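Putative periplasmic protein (Bacteroides eggerthii, PDB 4HBR) is of unknown function but is probably a periplasmic member of the PF11396 (DUF2874) family, built round one long antiparallel beta sheet. Local coordinates at residues A[30-35]-A[43-48]; A[53-58]-A[88-93]; A[60-65]-A[81-86]; A[95-100]-A[112-117]. All coordinates share one frame; numbering follows the deposited sequence.

In the fold
From the N terminus, contact 1 comes first and closes a tight loop, pairing strands 30-37 and 40-46 as a hairpin. The chain turns into strand 52-58, which meets contact 1 directly through backbone bonds, and there contact 2 opens; it closes some 30 residues later on strand 82-90. Contact 3 lies within that long excursion, tying the loop that precedes helix 67-75 to the start of the same strand. Contact 4 follows in series as a second hairpin, strands 97-104 and 109-115, next to strand 82-90. None cross. Contacts 1, 2 and 4 join successive pairs within one eight-stranded sheet, and contacts 1 and 4, with centres about 20 Å apart, lie on opposite sides of the chain's centre.

Contact 1: residues A[30-35]-A[43-48]; sequences YYVADF and RVWFTP
Tyr31 and Phe46 exchange two backbone hydrogen bonds, with Tyr31 N 2.9 Å from Phe46 O, and Ala33 and Val44 exchange another two. Val32 with Trp45 and Asp34 with Arg43 form the intervening non-hydrogen-bonded pairs.

Among the apolar contacts, Val32 CG2 makes a CH-pi contact 3.6 Å from the centroid of the Trp45 five-membered ring. A chi1 of -169° brings both methyls of Val32 down on that indole. Tyr30 CB meets the indole from its edge, 3.8 Å from Trp45 CD1. This is the hairpin of strands 30-37 and 40-46, two neighbouring strands of the antiparallel sheet. On its other face, under helix 6-15, Val44 CG2 touches the edge of the Phe35 ring, 4.0 Å from CZ.

The polar contact is indirect. Asp34 lies alongside Arg43, and a water bridges them, donating to Asp34 OD2 (2.6 Å) and accepting from Arg43 NH1 (2.9 Å). Arg43 NH2 forms a salt bridge with Asp58 OD1 and a hydrogen bond with Gln56 OE1; Trp45 NE1 is hydrogen-bonded to Asp27 OD2.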
loop_
_atom_site.group_PDB
_atom_site.type_symbol
_atom_site.label_atom_id
_atom_site.label_comp_id
_atom_site.label_asym_id
_atom_site.label_seq_id
_atom_site.Cartn_x
_atom_site.Cartn_y
_atom_site.Cartn_z
ATOM N N TYR A 30 13.194 8.338 0.700
ATOM C CA TYR A 30 11.882 8.982 0.638
ATOM C C TYR A 30 11.351 9.431 1.988
ATOM O O TYR A 30 11.629 8.798 3.002
ATOM C CB TYR A 30 10.849 8.036 -0.013
ATOM C CG TYR A 30 11.299 7.528 -1.367
ATOM C CD1 TYR A 30 11.191 8.326 -2.501
ATOM C CD2 TYR A 30 11.895 6.272 -1.505
ATOM C CE1 TYR A 30 11.657 7.888 -3.739
ATOM C CE2 TYR A 30 12.344 5.814 -2.747
ATOM C CZ TYR A 30 12.208 6.621 -3.864
ATOM O OH TYR A 30 12.611 6.175 -5.098
ATOM N N TYR A 31 10.548 10.511 1.971
ATOM C CA TYR A 31 9.761 11.018 3.108
ATOM C C TYR A 31 8.367 10.437 2.957
ATOM O O TYR A 31 7.832 10.462 1.855
ATOM C CB TYR A 31 9.733 12.560 3.171
ATOM C CG TYR A 31 11.081 13.161 3.494
ATOM C CD1 TYR A 31 11.550 13.211 4.805
ATOM C CD2 TYR A 31 11.900 13.665 2.489
ATOM C CE1 TYR A 31 12.798 13.755 5.109
ATOM C CE2 TYR A 31 13.152 14.208 2.779
ATOM C CZ TYR A 31 13.596 14.257 4.093
ATOM O OH TYR A 31 14.823 14.804 4.389
ATOM N N VAL A 32 7.804 9.856 4.029
ATOM C CA VAL A 32 6.485 9.226 3.971
ATOM C C VAL A 32 5.501 9.921 4.911
ATOM O O VAL A 32 5.745 10.032 6.118
ATOM C CB VAL A 32 6.522 7.707 4.259
ATOM C CG1 VAL A 32 5.183 7.049 3.929
ATOM C CG2 VAL A 32 7.664 7.022 3.514
ATOM N N ALA A 33 4.374 10.376 4.333
ATOM C CA ALA A 33 3.277 10.978 5.066
ATOM C C ALA A 33 2.266 9.898 5.357
ATOM O O ALA A 33 1.873 9.179 4.451
ATOM C CB ALA A 33 2.652 12.099 4.263
ATOM N N ASP A 34 1.875 9.759 6.616
ATOM C CA ASP A 34 0.910 8.771 7.099
ATOM C C ASP A 34 -0.258 9.520 7.765
ATOM O O ASP A 34 -0.030 10.310 8.681
ATOM C CB ASP A 34 1.629 7.809 8.072
ATOM C CG ASP A 34 0.751 6.740 8.681
ATOM O OD1 ASP A 34 0.122 7.013 9.735
ATOM O OD2 ASP A 34 0.746 5.612 8.154
ATOM N N PHE A 35 -1.499 9.318 7.264
ATOM C CA PHE A 35 -2.736 9.980 7.752
ATOM C C PHE A 35 -3.974 9.182 7.329
ATOM O O PHE A 35 -3.863 8.254 6.528
ATOM C CB PHE A 35 -2.841 11.435 7.218
ATOM C CG PHE A 35 -2.712 11.555 5.715
ATOM C CD1 PHE A 35 -1.456 11.529 5.099
ATOM C CD2 PHE A 35 -3.842 11.639 4.907
ATOM C CE1 PHE A 35 -1.338 11.567 3.707
ATOM C CE2 PHE A 35 -3.719 11.677 3.508
ATOM C CZ PHE A 35 -2.465 11.662 2.924
ATOM N N ARG A 43 -0.831 6.518 2.933
ATOM C CA ARG A 43 0.595 6.820 2.978
ATOM C C ARG A 43 1.001 7.382 1.627
ATOM O O ARG A 43 0.509 6.911 0.604
ATOM C CB ARG A 43 1.426 5.588 3.347
ATOM C CG ARG A 43 1.185 5.096 4.767
ATOM C CD ARG A 43 1.842 3.741 5.028
ATOM N NE ARG A 43 1.341 2.682 4.133
ATOM C CZ ARG A 43 0.169 2.051 4.245
ATOM N NH1 ARG A 43 -0.687 2.384 5.203
ATOM N NH2 ARG A 43 -0.158 1.097 3.386
ATOM N N VAL A 44 1.829 8.443 1.622
ATOM C CA VAL A 44 2.307 9.103 0.396
ATOM C C VAL A 44 3.820 9.264 0.511
ATOM O O VAL A 44 4.290 9.817 1.500
ATOM C CB VAL A 44 1.585 10.469 0.089
ATOM C CG1 VAL A 44 1.975 11.010 -1.292
ATOM C CG2 VAL A 44 0.077 10.323 0.169
ATOM N N TRP A 45 4.573 8.762 -0.493
ATOM C CA TRP A 45 6.048 8.825 -0.571
ATOM C C TRP A 45 6.464 10.023 -1.397
ATOM O O TRP A 45 5.896 10.271 -2.460
ATOM C CB TRP A 45 6.637 7.545 -1.198
ATOM C CG TRP A 45 6.717 6.358 -0.286
ATOM C CD1 TRP A 45 7.851 5.795 0.226
ATOM C CD2 TRP A 45 5.619 5.582 0.220
ATOM N NE1 TRP A 45 7.533 4.695 0.989
ATOM C CE2 TRP A 45 6.169 4.551 1.019
ATOM C CE3 TRP A 45 4.225 5.614 0.016
ATOM C CZ2 TRP A 45 5.371 3.595 1.662
ATOM C CZ3 TRP A 45 3.443 4.636 0.609
ATOM C CH2 TRP A 45 4.011 3.658 1.446
ATOM N N PHE A 46 7.480 10.732 -0.933
ATOM C CA PHE A 46 8.032 11.915 -1.590
ATOM C C PHE A 46 9.534 11.848 -1.709
ATOM O O PHE A 46 10.203 11.398 -0.775
ATOM C CB PHE A 46 7.680 13.189 -0.778
ATOM C CG PHE A 46 6.230 13.595 -0.790
ATOM C CD1 PHE A 46 5.740 14.449 -1.770
ATOM C CD2 PHE A 46 5.354 13.143 0.199
ATOM C CE1 PHE A 46 4.390 14.814 -1.785
ATOM C CE2 PHE A 46 4.003 13.528 0.194
ATOM C CZ PHE A 46 3.527 14.340 -0.811
ATOM N N THR A 47 10.081 12.374 -2.815
ATOM C CA THR A 47 11.526 12.566 -2.961
ATOM C C THR A 47 11.882 13.813 -2.127
ATOM O O THR A 47 10.983 14.635 -1.882
ATOM C CB THR A 47 11.949 12.742 -4.430
ATOM O OG1 THR A 47 11.398 13.947 -4.953
ATOM C CG2 THR A 47 11.612 11.550 -5.304
ATOM N N PRO A 48 13.164 14.047 -1.742
ATOM C CA PRO A 48 13.485 15.280 -0.997
ATOM C C PRO A 48 13.158 16.571 -1.781
ATOM O O PRO A 48 13.015 17.635 -1.161
ATOM C CB PRO A 48 14.988 15.141 -0.734
ATOM C CG PRO A 48 15.236 13.665 -0.769
ATOM C CD PRO A 48 14.364 13.196 -1.891
HETATM O O HOH W 1 -0.677 3.407 7.869
#

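Contact 2: residues A[53-58]-A[88-93]; sequences VMKQTD and WVQFPE
Lys55 and Gln90 form a hydrogen-bonded antiparallel pair, Gln90 N giving a nearly straight bond to Lys55 O (2.8 Å, 174°), and Thr57 pairs with Trp88 in the same way. Between them Gln56 faces Val89 without a backbone bond, its CG 4.0 Å from Val89 CG2 and its chain running alongside the valine. The selenium of Met54, a selenomethionine, touches Val89 CG1 at 3.7 Å and Phe91 CE1 at 3.8 Å. Its approach to the Phe91 ring is oblique, a Met-aromatic contact. The Met54 chain, carried out by a chi1 of -180°, runs beside Phe91, and both point the same way. Past the paired residues, Pro92 CD comes to 3.3 Å from Val53 O.

On the face of Lys55, Thr57, Trp88 and Gln90, one water links three groups: Thr57 OG1, Trp88 O, to which it donates, and Gln90 NE2, from which it accepts at 2.8 Å. Further out, the Gln56 amide is gripped at both ends, NE2 giving to Leu134 O and OE1 taking from Arg43 NH2, and Trp88 stacks on Trp59. Strand 40-46 flanks strand 52-58, strand 97-104 flanks strand 82-90, and Phe139 of helix 136-139 covers Met54, Gln56, Val89 and Phe91.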
loop_
_atom_site.group_PDB
_atom_site.type_symbol
_atom_site.label_atom_id
_atom_site.label_comp_id
_atom_site.label_asym_id
_atom_site.label_seq_id
_atom_site.Cartn_x
_atom_site.Cartn_y
_atom_site.Cartn_z
ATOM N N VAL A 53 5.909 10.000 -5.396
ATOM C CA VAL A 53 6.306 8.846 -6.211
ATOM C C VAL A 53 5.399 7.631 -5.969
ATOM O O VAL A 53 5.400 6.699 -6.770
ATOM C CB VAL A 53 7.806 8.479 -6.009
ATOM C CG1 VAL A 53 8.726 9.575 -6.561
ATOM C CG2 VAL A 53 8.128 8.191 -4.546
HETATM N N MSE A 54 4.668 7.618 -4.858
HETATM C CA MSE A 54 3.781 6.515 -4.533
HETATM C C MSE A 54 2.730 6.933 -3.518
HETATM O O MSE A 54 3.003 7.716 -2.611
HETATM C CB MSE A 54 4.576 5.296 -4.009
HETATM C CG MSE A 54 3.689 4.088 -3.656
HETATM SE SE MSE A 54 4.641 2.430 -3.412
HETATM C CE MSE A 54 5.752 2.802 -1.928
ATOM N N LYS A 55 1.533 6.369 -3.670
ATOM C CA LYS A 55 0.394 6.511 -2.765
ATOM C C LYS A 55 -0.073 5.118 -2.390
ATOM O O LYS A 55 -0.075 4.229 -3.252
ATOM C CB LYS A 55 -0.773 7.249 -3.440
ATOM C CG LYS A 55 -0.643 8.720 -3.649
ATOM C CD LYS A 55 -1.849 9.198 -4.459
ATOM C CE LYS A 55 -1.728 10.647 -4.883
ATOM N NZ LYS A 55 -2.841 11.058 -5.794
ATOM N N GLN A 56 -0.513 4.930 -1.137
ATOM C CA GLN A 56 -1.094 3.670 -0.678
ATOM C C GLN A 56 -2.339 3.954 0.134
ATOM O O GLN A 56 -2.328 4.851 0.985
ATOM C CB GLN A 56 -0.093 2.829 0.122
ATOM C CG GLN A 56 0.980 2.194 -0.755
ATOM C CD GLN A 56 1.913 1.300 -0.006
ATOM O OE1 GLN A 56 1.734 0.998 1.182
ATOM N NE2 GLN A 56 2.964 0.895 -0.686
ATOM N N THR A 57 -3.437 3.227 -0.171
ATOM C CA THR A 57 -4.745 3.319 0.502
ATOM C C THR A 57 -5.057 1.942 1.073
ATOM O O THR A 57 -5.198 0.991 0.296
ATOM C CB THR A 57 -5.827 3.812 -0.492
ATOM O OG1 THR A 57 -5.470 5.108 -0.955
ATOM C CG2 THR A 57 -7.226 3.858 0.099
ATOM N N ASP A 58 -5.141 1.821 2.420
ATOM C CA ASP A 58 -5.468 0.540 3.033
ATOM C C ASP A 58 -6.961 0.362 3.031
ATOM O O ASP A 58 -7.655 0.848 3.912
ATOM C CB ASP A 58 -4.891 0.381 4.449
ATOM C CG ASP A 58 -3.388 0.196 4.513
ATOM O OD1 ASP A 58 -2.777 -0.114 3.459
ATOM O OD2 ASP A 58 -2.827 0.331 5.619
ATOM N N TRP A 88 -4.407 -0.408 -2.079
ATOM C CA TRP A 88 -4.442 0.108 -3.449
ATOM C C TRP A 88 -3.216 0.983 -3.570
ATOM O O TRP A 88 -3.054 1.940 -2.809
ATOM C CB TRP A 88 -5.737 0.845 -3.690
ATOM C CG TRP A 88 -5.930 1.501 -5.023
ATOM C CD1 TRP A 88 -6.222 2.814 -5.220
ATOM C CD2 TRP A 88 -6.157 0.845 -6.294
ATOM N NE1 TRP A 88 -6.563 3.035 -6.537
ATOM C CE2 TRP A 88 -6.555 1.843 -7.213
ATOM C CE3 TRP A 88 -6.021 -0.486 -6.756
ATOM C CZ2 TRP A 88 -6.919 1.549 -8.535
ATOM C CZ3 TRP A 88 -6.346 -0.771 -8.081
ATOM C CH2 TRP A 88 -6.815 0.232 -8.943
ATOM N N VAL A 89 -2.296 0.564 -4.435
ATOM C CA VAL A 89 -0.995 1.199 -4.612
ATOM C C VAL A 89 -1.019 1.972 -5.895
ATOM O O VAL A 89 -1.315 1.402 -6.949
ATOM C CB VAL A 89 0.185 0.182 -4.566
ATOM C CG1 VAL A 89 1.530 0.907 -4.588
ATOM C CG2 VAL A 89 0.092 -0.738 -3.346
ATOM N N GLN A 90 -0.699 3.270 -5.813
ATOM C CA GLN A 90 -0.723 4.137 -6.995
ATOM C C GLN A 90 0.577 4.856 -7.200
ATOM O O GLN A 90 1.349 5.057 -6.263
ATOM C CB GLN A 90 -1.851 5.160 -6.925
ATOM C CG GLN A 90 -3.233 4.535 -6.952
ATOM C CD GLN A 90 -4.243 5.634 -6.866
ATOM O OE1 GLN A 90 -4.630 6.236 -7.872
ATOM N NE2 GLN A 90 -4.569 6.022 -5.646
ATOM N N PHE A 91 0.776 5.303 -8.445
ATOM C CA PHE A 91 1.998 5.954 -8.885
ATOM C C PHE A 91 1.707 7.078 -9.859
ATOM O O PHE A 91 0.665 7.019 -10.533
ATOM C CB PHE A 91 2.871 4.915 -9.598
ATOM C CG PHE A 91 3.099 3.632 -8.845
ATOM C CD1 PHE A 91 4.103 3.547 -7.876
ATOM C CD2 PHE A 91 2.330 2.495 -9.122
ATOM C CE1 PHE A 91 4.348 2.349 -7.202
ATOM C CE2 PHE A 91 2.579 1.299 -8.456
ATOM C CZ PHE A 91 3.596 1.229 -7.508
ATOM N N PRO A 92 2.607 8.077 -10.004
ATOM C CA PRO A 92 2.306 9.163 -10.954
ATOM C C PRO A 92 2.201 8.698 -12.423
ATOM O O PRO A 92 1.317 9.150 -13.139
ATOM C CB PRO A 92 3.463 10.175 -10.757
ATOM C CG PRO A 92 4.491 9.482 -9.957
ATOM C CD PRO A 92 3.868 8.325 -9.256
ATOM N N GLU A 93 3.047 7.763 -12.845
ATOM C CA GLU A 93 3.104 7.332 -14.252
ATOM C C GLU A 93 2.742 5.881 -14.525
ATOM O O GLU A 93 2.557 5.548 -15.693
ATOM C CB GLU A 93 4.541 7.525 -14.788
ATOM C CG GLU A 93 5.011 8.962 -14.748
ATOM C CD GLU A 93 6.439 9.219 -15.147
ATOM O OE1 GLU A 93 7.086 8.317 -15.718
ATOM O OE2 GLU A 93 6.898 10.366 -14.948
HETATM O O HOH W 2 -3.687 4.726 -3.309
#

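Contact 3: residues A[60-65]-A[81-86]; sequences ETLDEV and GVVQNV
Val83 is the first residue of its strand to touch the 60-65 loop: its CG2 lies 3.8 Å from Leu62 CD1, the two side chains crossing at a slant, while Val83 CG1 approaches Glu60 O. At Gln84 and Asn85 the strand carries a classic beta bulge, both residues facing Gln101 of the next strand. Asn85 points its CB away from the loop, yet its amide oxygen returns to lie 3.8 Å from Glu60 CA; the same OD1 takes a weak hydrogen bond from Val86 N.

Val86 makes the largest single share of the contact. Its carbonyl oxygen accepts the hydrogen bond from Glu60 N, 3.0 Å long, with the donor in the carbonyl plane and on a lone pair. Its two methyls, set by a chi1 of 177°, serve different partners: CG1 meets Val65 CG1 at a close 3.4 Å, and CG2 lies 4.0 Å from Leu62 CD2. Both approaches are roughly perpendicular.

The loop leads from strand 52-58 into helix 67-75, whose Phe70 packs on Leu62 and Val65 and whose Phe73 packs on Leu62 and Val83; Val98 and Ile100 of strand 97-104 join this apolar cluster, and Trp59 packs on Val65 and Val86.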
loop_
_atom_site.group_PDB
_atom_site.type_symbol
_atom_site.label_atom_id
_atom_site.label_comp_id
_atom_site.label_asym_id
_atom_site.label_seq_id
_atom_site.Cartn_x
_atom_site.Cartn_y
_atom_site.Cartn_z
ATOM N N GLU A 60 -8.299 -2.558 3.299
ATOM C CA GLU A 60 -8.384 -3.597 4.336
ATOM C C GLU A 60 -9.215 -4.832 3.946
ATOM O O GLU A 60 -8.833 -5.944 4.319
ATOM C CB GLU A 60 -8.932 -3.018 5.662
ATOM C CG GLU A 60 -7.958 -2.056 6.327
ATOM C CD GLU A 60 -8.391 -1.399 7.624
ATOM O OE1 GLU A 60 -9.535 -1.630 8.082
ATOM O OE2 GLU A 60 -7.570 -0.633 8.180
ATOM N N THR A 61 -10.341 -4.644 3.247
ATOM C CA THR A 61 -11.253 -5.723 2.870
ATOM C C THR A 61 -11.339 -5.889 1.345
ATOM O O THR A 61 -11.153 -4.929 0.607
ATOM C CB THR A 61 -12.641 -5.464 3.503
ATOM O OG1 THR A 61 -13.089 -4.139 3.176
ATOM C CG2 THR A 61 -12.620 -5.637 5.030
ATOM N N LEU A 62 -11.649 -7.106 0.886
ATOM C CA LEU A 62 -11.773 -7.461 -0.530
ATOM C C LEU A 62 -12.989 -6.863 -1.220
ATOM O O LEU A 62 -13.067 -6.901 -2.452
ATOM C CB LEU A 62 -11.810 -8.988 -0.702
ATOM C CG LEU A 62 -10.547 -9.763 -0.317
ATOM C CD1 LEU A 62 -10.839 -11.240 -0.280
ATOM C CD2 LEU A 62 -9.429 -9.477 -1.254
ATOM N N ASP A 63 -13.937 -6.318 -0.467
ATOM C CA ASP A 63 -15.125 -5.700 -1.073
ATOM C C ASP A 63 -14.775 -4.349 -1.771
ATOM O O ASP A 63 -15.625 -3.771 -2.439
ATOM C CB ASP A 63 -16.285 -5.540 -0.058
ATOM C CG ASP A 63 -16.050 -4.708 1.193
ATOM O OD1 ASP A 63 -14.985 -4.074 1.291
ATOM O OD2 ASP A 63 -16.960 -4.676 2.074
ATOM N N GLU A 64 -13.525 -3.881 -1.657
ATOM C CA GLU A 64 -13.091 -2.658 -2.318
ATOM C C GLU A 64 -12.349 -2.902 -3.641
ATOM O O GLU A 64 -12.259 -1.990 -4.462
ATOM C CB GLU A 64 -12.189 -1.861 -1.387
ATOM C CG GLU A 64 -12.883 -1.366 -0.128
ATOM C CD GLU A 64 -13.845 -0.203 -0.234
ATOM O OE1 GLU A 64 -13.827 0.507 -1.268
ATOM O OE2 GLU A 64 -14.641 -0.021 0.719
ATOM N N VAL A 65 -11.864 -4.120 -3.871
ATOM C CA VAL A 65 -11.003 -4.430 -5.011
ATOM C C VAL A 65 -11.781 -4.558 -6.328
ATOM O O VAL A 65 -12.979 -4.919 -6.320
ATOM C CB VAL A 65 -10.131 -5.701 -4.745
ATOM C CG1 VAL A 65 -9.429 -5.617 -3.400
ATOM C CG2 VAL A 65 -10.918 -7.011 -4.863
ATOM N N GLY A 81 -7.703 -18.543 3.142
ATOM C CA GLY A 81 -6.913 -17.847 4.150
ATOM C C GLY A 81 -7.605 -16.667 4.809
ATOM O O GLY A 81 -8.692 -16.247 4.386
ATOM N N VAL A 82 -6.949 -16.105 5.842
ATOM C CA VAL A 82 -7.442 -14.940 6.591
ATOM C C VAL A 82 -6.847 -13.668 5.983
ATOM O O VAL A 82 -5.642 -13.469 6.079
ATOM C CB VAL A 82 -7.136 -15.033 8.117
ATOM C CG1 VAL A 82 -7.759 -13.855 8.871
ATOM C CG2 VAL A 82 -7.609 -16.357 8.701
ATOM N N VAL A 83 -7.685 -12.805 5.381
ATOM C CA VAL A 83 -7.218 -11.554 4.780
ATOM C C VAL A 83 -6.828 -10.586 5.900
ATOM O O VAL A 83 -7.647 -10.278 6.756
ATOM C CB VAL A 83 -8.240 -10.945 3.789
ATOM C CG1 VAL A 83 -7.730 -9.622 3.219
ATOM C CG2 VAL A 83 -8.548 -11.925 2.657
ATOM N N GLN A 84 -5.566 -10.149 5.906
ATOM C CA GLN A 84 -5.007 -9.256 6.931
ATOM C C GLN A 84 -5.004 -7.801 6.482
ATOM O O GLN A 84 -5.090 -6.912 7.316
ATOM C CB GLN A 84 -3.571 -9.662 7.291
ATOM C CG GLN A 84 -3.353 -11.168 7.507
ATOM C CD GLN A 84 -3.614 -11.608 8.923
ATOM O OE1 GLN A 84 -2.977 -11.146 9.878
ATOM N NE2 GLN A 84 -4.508 -12.563 9.082
ATOM N N ASN A 85 -4.839 -7.555 5.187
ATOM C CA ASN A 85 -4.797 -6.210 4.626
ATOM C C ASN A 85 -4.997 -6.244 3.117
ATOM O O ASN A 85 -4.709 -7.243 2.462
ATOM C CB ASN A 85 -3.454 -5.517 4.951
ATOM C CG ASN A 85 -3.521 -3.997 4.963
ATOM O OD1 ASN A 85 -4.592 -3.385 4.832
ATOM N ND2 ASN A 85 -2.368 -3.357 5.116
ATOM N N VAL A 86 -5.518 -5.142 2.581
ATOM C CA VAL A 86 -5.767 -4.912 1.161
ATOM C C VAL A 86 -5.355 -3.481 0.898
ATOM O O VAL A 86 -5.904 -2.563 1.506
ATOM C CB VAL A 86 -7.227 -5.203 0.712
ATOM C CG1 VAL A 86 -7.398 -4.868 -0.769
ATOM C CG2 VAL A 86 -7.634 -6.643 0.981
#

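Contact 4: residues A[95-100]-A[112-117]; sequences QPIVAI and QILFTP
Val98 with Phe115 and Ile100 with Ile113 are hydrogen-bonded pairs on strands running antiparallel at 165°, with Ala99 and Leu114 as the non-hydrogen-bonded pair between them. Together they make the beta hairpin of strands 97-104 and 109-115, with strand 82-90 on one side of it and strand 121-126 on the other. Ile100 N to Ile113 O is the straightest of the four bonds, 2.9 Å and 175°.

On the face of Val98, Ile100, Ile113 and Phe115 the packing is wholly apolar. Ile100 extends its long branch, CG1 anti to the carbonyl carbon (chi1 -60°), and CD1 at the end meets Phe115 CE2 at 3.7 Å, coming at the ring obliquely. Ile113, two residues before Phe115 on its own strand, lays CG2 over one face of that ring, off toward the rim. Helix 67-75 closes this side, Val69 lying on Val98 and Ile100, and Ala72 on Phe115.

On the other face Leu114 CD2 reaches across to Ala99 CB at 3.5 Å, and Ile97 CG2 lies 4.0 Å from Leu114 CB. At the end of this face Gln112 OE1 is held by Thr133 OG1 and, across the hairpin, by Gln101 NE2. Where one strand begins and the other ends, two prolines meet at about a right angle, Pro96 CG 4.1 Å from Pro117 CG, and Pro117 CD rests 3.3 Å from Pro96 O.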
loop_
_atom_site.group_PDB
_atom_site.type_symbol
_atom_site.label_atom_id
_atom_site.label_comp_id
_atom_site.label_asym_id
_atom_site.label_seq_id
_atom_site.Cartn_x
_atom_site.Cartn_y
_atom_site.Cartn_z
ATOM N N GLN A 95 0.763 2.011 -13.742
ATOM C CA GLN A 95 -0.526 1.406 -13.459
ATOM C C GLN A 95 -0.672 1.109 -11.938
ATOM O O GLN A 95 0.300 0.731 -11.286
ATOM C CB GLN A 95 -0.657 0.081 -14.274
ATOM C CG GLN A 95 -1.088 0.222 -15.716
ATOM C CD GLN A 95 -2.599 0.287 -15.879
ATOM O OE1 GLN A 95 -3.325 -0.736 -15.880
ATOM N NE2 GLN A 95 -3.100 1.495 -16.081
ATOM N N PRO A 96 -1.893 1.216 -11.370
ATOM C CA PRO A 96 -2.069 0.868 -9.947
ATOM C C PRO A 96 -1.959 -0.643 -9.693
ATOM O O PRO A 96 -2.069 -1.479 -10.613
ATOM C CB PRO A 96 -3.479 1.391 -9.620
ATOM C CG PRO A 96 -4.180 1.452 -10.906
ATOM C CD PRO A 96 -3.166 1.667 -11.982
ATOM N N ILE A 97 -1.684 -0.990 -8.424
ATOM C CA ILE A 97 -1.505 -2.380 -7.993
ATOM C C ILE A 97 -2.426 -2.665 -6.785
ATOM O O ILE A 97 -2.595 -1.808 -5.923
ATOM C CB ILE A 97 0.007 -2.637 -7.643
ATOM C CG1 ILE A 97 0.914 -2.496 -8.892
ATOM C CG2 ILE A 97 0.244 -3.983 -6.904
ATOM C CD1 ILE A 97 2.428 -2.620 -8.586
ATOM N N VAL A 98 -2.992 -3.873 -6.722
ATOM C CA VAL A 98 -3.724 -4.309 -5.538
ATOM C C VAL A 98 -2.774 -5.254 -4.758
ATOM O O VAL A 98 -2.393 -6.281 -5.303
ATOM C CB VAL A 98 -5.102 -4.983 -5.814
ATOM C CG1 VAL A 98 -5.828 -5.255 -4.491
ATOM C CG2 VAL A 98 -5.978 -4.154 -6.761
ATOM N N ALA A 99 -2.384 -4.901 -3.521
ATOM C CA ALA A 99 -1.547 -5.762 -2.665
ATOM C C ALA A 99 -2.446 -6.393 -1.590
ATOM O O ALA A 99 -3.129 -5.661 -0.857
ATOM C CB ALA A 99 -0.417 -4.960 -2.024
ATOM N N ILE A 100 -2.507 -7.732 -1.550
ATOM C CA ILE A 100 -3.319 -8.470 -0.580
ATOM C C ILE A 100 -2.388 -9.253 0.337
ATOM O O ILE A 100 -1.515 -9.980 -0.147
ATOM C CB ILE A 100 -4.383 -9.394 -1.271
ATOM C CG1 ILE A 100 -5.365 -8.557 -2.152
ATOM C CG2 ILE A 100 -5.176 -10.229 -0.219
ATOM C CD1 ILE A 100 -6.237 -9.343 -3.067
ATOM N N GLN A 112 1.912 -12.328 0.742
ATOM C CA GLN A 112 1.594 -11.060 0.103
ATOM C C GLN A 112 1.529 -11.295 -1.405
ATOM O O GLN A 112 2.494 -11.808 -2.001
ATOM C CB GLN A 112 2.623 -9.983 0.458
ATOM C CG GLN A 112 2.311 -8.621 -0.151
ATOM C CD GLN A 112 3.204 -7.576 0.424
ATOM O OE1 GLN A 112 2.988 -7.123 1.556
ATOM N NE2 GLN A 112 4.232 -7.185 -0.328
ATOM N N ILE A 113 0.371 -11.003 -1.999
ATOM C CA ILE A 113 0.175 -11.184 -3.433
ATOM C C ILE A 113 -0.091 -9.826 -4.030
ATOM O O ILE A 113 -0.969 -9.086 -3.541
ATOM C CB ILE A 113 -0.942 -12.218 -3.789
ATOM C CG1 ILE A 113 -0.839 -13.514 -2.950
ATOM C CG2 ILE A 113 -0.911 -12.571 -5.270
ATOM C CD1 ILE A 113 -1.917 -13.626 -2.005
ATOM N N LEU A 114 0.682 -9.489 -5.084
ATOM C CA LEU A 114 0.519 -8.237 -5.852
ATOM C C LEU A 114 -0.200 -8.542 -7.148
ATOM O O LEU A 114 0.218 -9.415 -7.903
ATOM C CB LEU A 114 1.869 -7.555 -6.131
ATOM C CG LEU A 114 2.826 -7.340 -4.958
ATOM C CD1 LEU A 114 4.066 -6.585 -5.443
ATOM C CD2 LEU A 114 2.152 -6.543 -3.809
ATOM N N PHE A 115 -1.287 -7.830 -7.396
ATOM C CA PHE A 115 -2.119 -8.021 -8.577
ATOM C C PHE A 115 -2.223 -6.782 -9.429
ATOM O O PHE A 115 -2.307 -5.666 -8.899
ATOM C CB PHE A 115 -3.558 -8.389 -8.140
ATOM C CG PHE A 115 -3.797 -9.753 -7.521
ATOM C CD1 PHE A 115 -4.014 -10.873 -8.321
ATOM C CD2 PHE A 115 -3.884 -9.904 -6.139
ATOM C CE1 PHE A 115 -4.316 -12.116 -7.752
ATOM C CE2 PHE A 115 -4.186 -11.156 -5.567
ATOM C CZ PHE A 115 -4.403 -12.250 -6.380
ATOM N N THR A 116 -2.350 -6.974 -10.740
ATOM C CA THR A 116 -2.711 -5.868 -11.610
ATOM C C THR A 116 -4.249 -5.692 -11.435
ATOM O O THR A 116 -4.907 -6.674 -11.034
ATOM C CB THR A 116 -2.352 -6.171 -13.084
ATOM O OG1 THR A 116 -3.240 -7.178 -13.577
ATOM C CG2 THR A 116 -0.905 -6.572 -13.299
ATOM N N PRO A 117 -4.874 -4.550 -11.831
ATOM C CA PRO A 117 -6.349 -4.458 -11.767
ATOM C C PRO A 117 -7.080 -5.545 -12.595
ATOM O O PRO A 117 -8.236 -5.847 -12.320
ATOM C CB PRO A 117 -6.630 -3.053 -12.323
ATOM C CG PRO A 117 -5.377 -2.279 -12.015
ATOM C CD PRO A 117 -4.284 -3.269 -12.280
#